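Local coordinates for DUF4595 domain-containing protein (Bacteroides vulgatus, PDB 3TZG), which is of unknown function but has a porin-like beta-barrel fold, and so may belong among the outer-membrane barrel proteins, at residues Val90-Lys95 with Arg113-Tyr118. Residues are numbered along the deposited sequence; the frame is centred on the assembly and turned at random.
Sequences VYEADK and RATSDY
Asp94 and Arg113 form an antiparallel hydrogen-bonded pair, Asp94 N giving to Arg113 O and Arg113 N to Asp94 O at 2.9 Å, while Ala93 and Ala114 make the adjoining non-hydrogen-bonded pair with CA atoms 4.3 Å apart. One step on, Thr115 N still reaches Glu92 O at 3.0 Å, though its own chain is already leaving the strand for the turn. A water donates to the same Glu92 O and accepts from Ser116 N, so the carbonyl is gripped twice. Thr115 carries most of the side-chain contact. With CG2 beside its backbone N (OG1 at chi1 65°), the methyl lies 3.3 Å from Asp94 OD2, and the side chain crosses those of Asp94 and Glu92 at about a right angle. Glu92, its CG anti to the backbone N, lays its aliphatic CG 3.8 Å from Thr115 CG2. A branched threonine suits this place, covering both neighbours with one short side chain; a glycine here would probably open a gap beside the CG of Glu92 and the carboxylate of Asp94, although its N could still bond to Glu92 O. Asp94 OD2 has its salt bridge with Arg81 of strand 74-85. That strand pairs with 90-102 along its other edge, while the small side chains of Ala93 and Ala114 fit against Leu121 of strand 120-130, placing this open end of the 90-102/105-114 hairpin within the barrel wall.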
# COMPACT_ATOMS: atom_id res chain seq x y z
N VAL A 90 -2.30 14.20 -17.21
CA VAL A 90 -1.61 13.90 -15.95
C VAL A 90 -0.94 15.23 -15.45
O VAL A 90 -0.42 16.01 -16.27
CB VAL A 90 -0.60 12.71 -16.12
CG1 VAL A 90 0.46 12.99 -17.18
CG2 VAL A 90 0.04 12.30 -14.79
N TYR A 91 -1.03 15.50 -14.13
CA TYR A 91 -0.49 16.72 -13.51
C TYR A 91 0.57 16.44 -12.45
O TYR A 91 0.44 15.47 -11.69
CB TYR A 91 -1.62 17.54 -12.86
CG TYR A 91 -2.68 18.00 -13.83
CD1 TYR A 91 -2.49 19.13 -14.62
CD2 TYR A 91 -3.86 17.29 -13.99
CE1 TYR A 91 -3.43 19.52 -15.56
CE2 TYR A 91 -4.82 17.67 -14.92
CZ TYR A 91 -4.60 18.80 -15.71
OH TYR A 91 -5.55 19.18 -16.63
N GLU A 92 1.59 17.31 -12.37
CA GLU A 92 2.60 17.24 -11.30
C GLU A 92 1.94 17.82 -10.08
O GLU A 92 1.68 19.03 -10.02
CB GLU A 92 3.91 17.95 -11.68
CG GLU A 92 4.96 17.83 -10.61
CD GLU A 92 6.20 18.68 -10.78
OE1 GLU A 92 6.23 19.52 -11.71
OE2 GLU A 92 7.12 18.53 -9.95
N ALA A 93 1.56 16.94 -9.17
CA ALA A 93 0.79 17.28 -8.00
C ALA A 93 1.58 17.20 -6.70
O ALA A 93 2.62 16.56 -6.62
CB ALA A 93 -0.41 16.34 -7.91
N ASP A 94 1.07 17.91 -5.67
CA ASP A 94 1.54 17.89 -4.31
C ASP A 94 0.45 17.25 -3.47
O ASP A 94 -0.71 17.67 -3.53
CB ASP A 94 1.96 19.27 -3.78
CG ASP A 94 3.48 19.38 -3.73
OD1 ASP A 94 4.13 18.56 -2.99
OD2 ASP A 94 4.03 20.25 -4.44
N LYS A 95 0.83 16.17 -2.74
CA LYS A 95 -0.07 15.41 -1.89
C LYS A 95 0.22 15.67 -0.41
O LYS A 95 1.35 15.51 0.04
CB LYS A 95 0.05 13.91 -2.20
CG LYS A 95 -0.99 13.05 -1.50
CD LYS A 95 -0.69 11.59 -1.74
CE LYS A 95 -1.65 10.65 -1.10
NZ LYS A 95 -1.40 9.25 -1.48
N ARG A 113 -3.09 18.80 -4.76
CA ARG A 113 -3.04 20.12 -5.41
C ARG A 113 -1.94 20.14 -6.48
O ARG A 113 -0.92 19.49 -6.34
CB ARG A 113 -2.78 21.22 -4.38
CG ARG A 113 -3.96 21.67 -3.53
CD ARG A 113 -3.34 22.41 -2.38
NE ARG A 113 -4.20 22.85 -1.30
CZ ARG A 113 -3.81 23.73 -0.37
NH1 ARG A 113 -2.60 24.27 -0.42
NH2 ARG A 113 -4.64 24.09 0.60
N ALA A 114 -2.14 20.93 -7.55
CA ALA A 114 -1.13 21.08 -8.59
C ALA A 114 0.04 21.87 -8.02
O ALA A 114 -0.18 22.83 -7.27
CB ALA A 114 -1.73 21.77 -9.79
N THR A 115 1.30 21.44 -8.31
CA THR A 115 2.52 22.12 -7.84
C THR A 115 2.59 23.55 -8.40
O THR A 115 2.94 24.50 -7.69
CB THR A 115 3.78 21.32 -8.23
OG1 THR A 115 3.90 21.30 -9.65
CG2 THR A 115 3.79 19.91 -7.69
N SER A 116 2.21 23.70 -9.68
CA SER A 116 2.24 24.93 -10.45
C SER A 116 1.44 26.07 -9.80
O SER A 116 2.06 27.02 -9.32
CB SER A 116 1.72 24.70 -11.86
OG SER A 116 0.48 24.00 -11.90
N ASP A 117 0.09 25.98 -9.77
CA ASP A 117 -0.80 27.05 -9.32
C ASP A 117 -1.64 26.70 -8.07
O ASP A 117 -2.59 27.43 -7.78
CB ASP A 117 -1.75 27.43 -10.48
CG ASP A 117 -2.69 26.33 -10.97
OD1 ASP A 117 -2.37 25.13 -10.77
OD2 ASP A 117 -3.72 26.67 -11.61
N TYR A 118 -1.30 25.63 -7.32
CA TYR A 118 -1.98 25.19 -6.07
C TYR A 118 -3.45 24.77 -6.32
O TYR A 118 -4.19 24.55 -5.36
CB TYR A 118 -1.95 26.29 -4.98
CG TYR A 118 -0.57 26.60 -4.43
CD1 TYR A 118 0.01 25.80 -3.45
CD2 TYR A 118 0.11 27.75 -4.83
CE1 TYR A 118 1.28 26.08 -2.94
CE2 TYR A 118 1.38 28.05 -4.31
CZ TYR A 118 1.96 27.21 -3.37
OH TYR A 118 3.20 27.45 -2.84
O HOH W 1 1.91 21.27 -11.60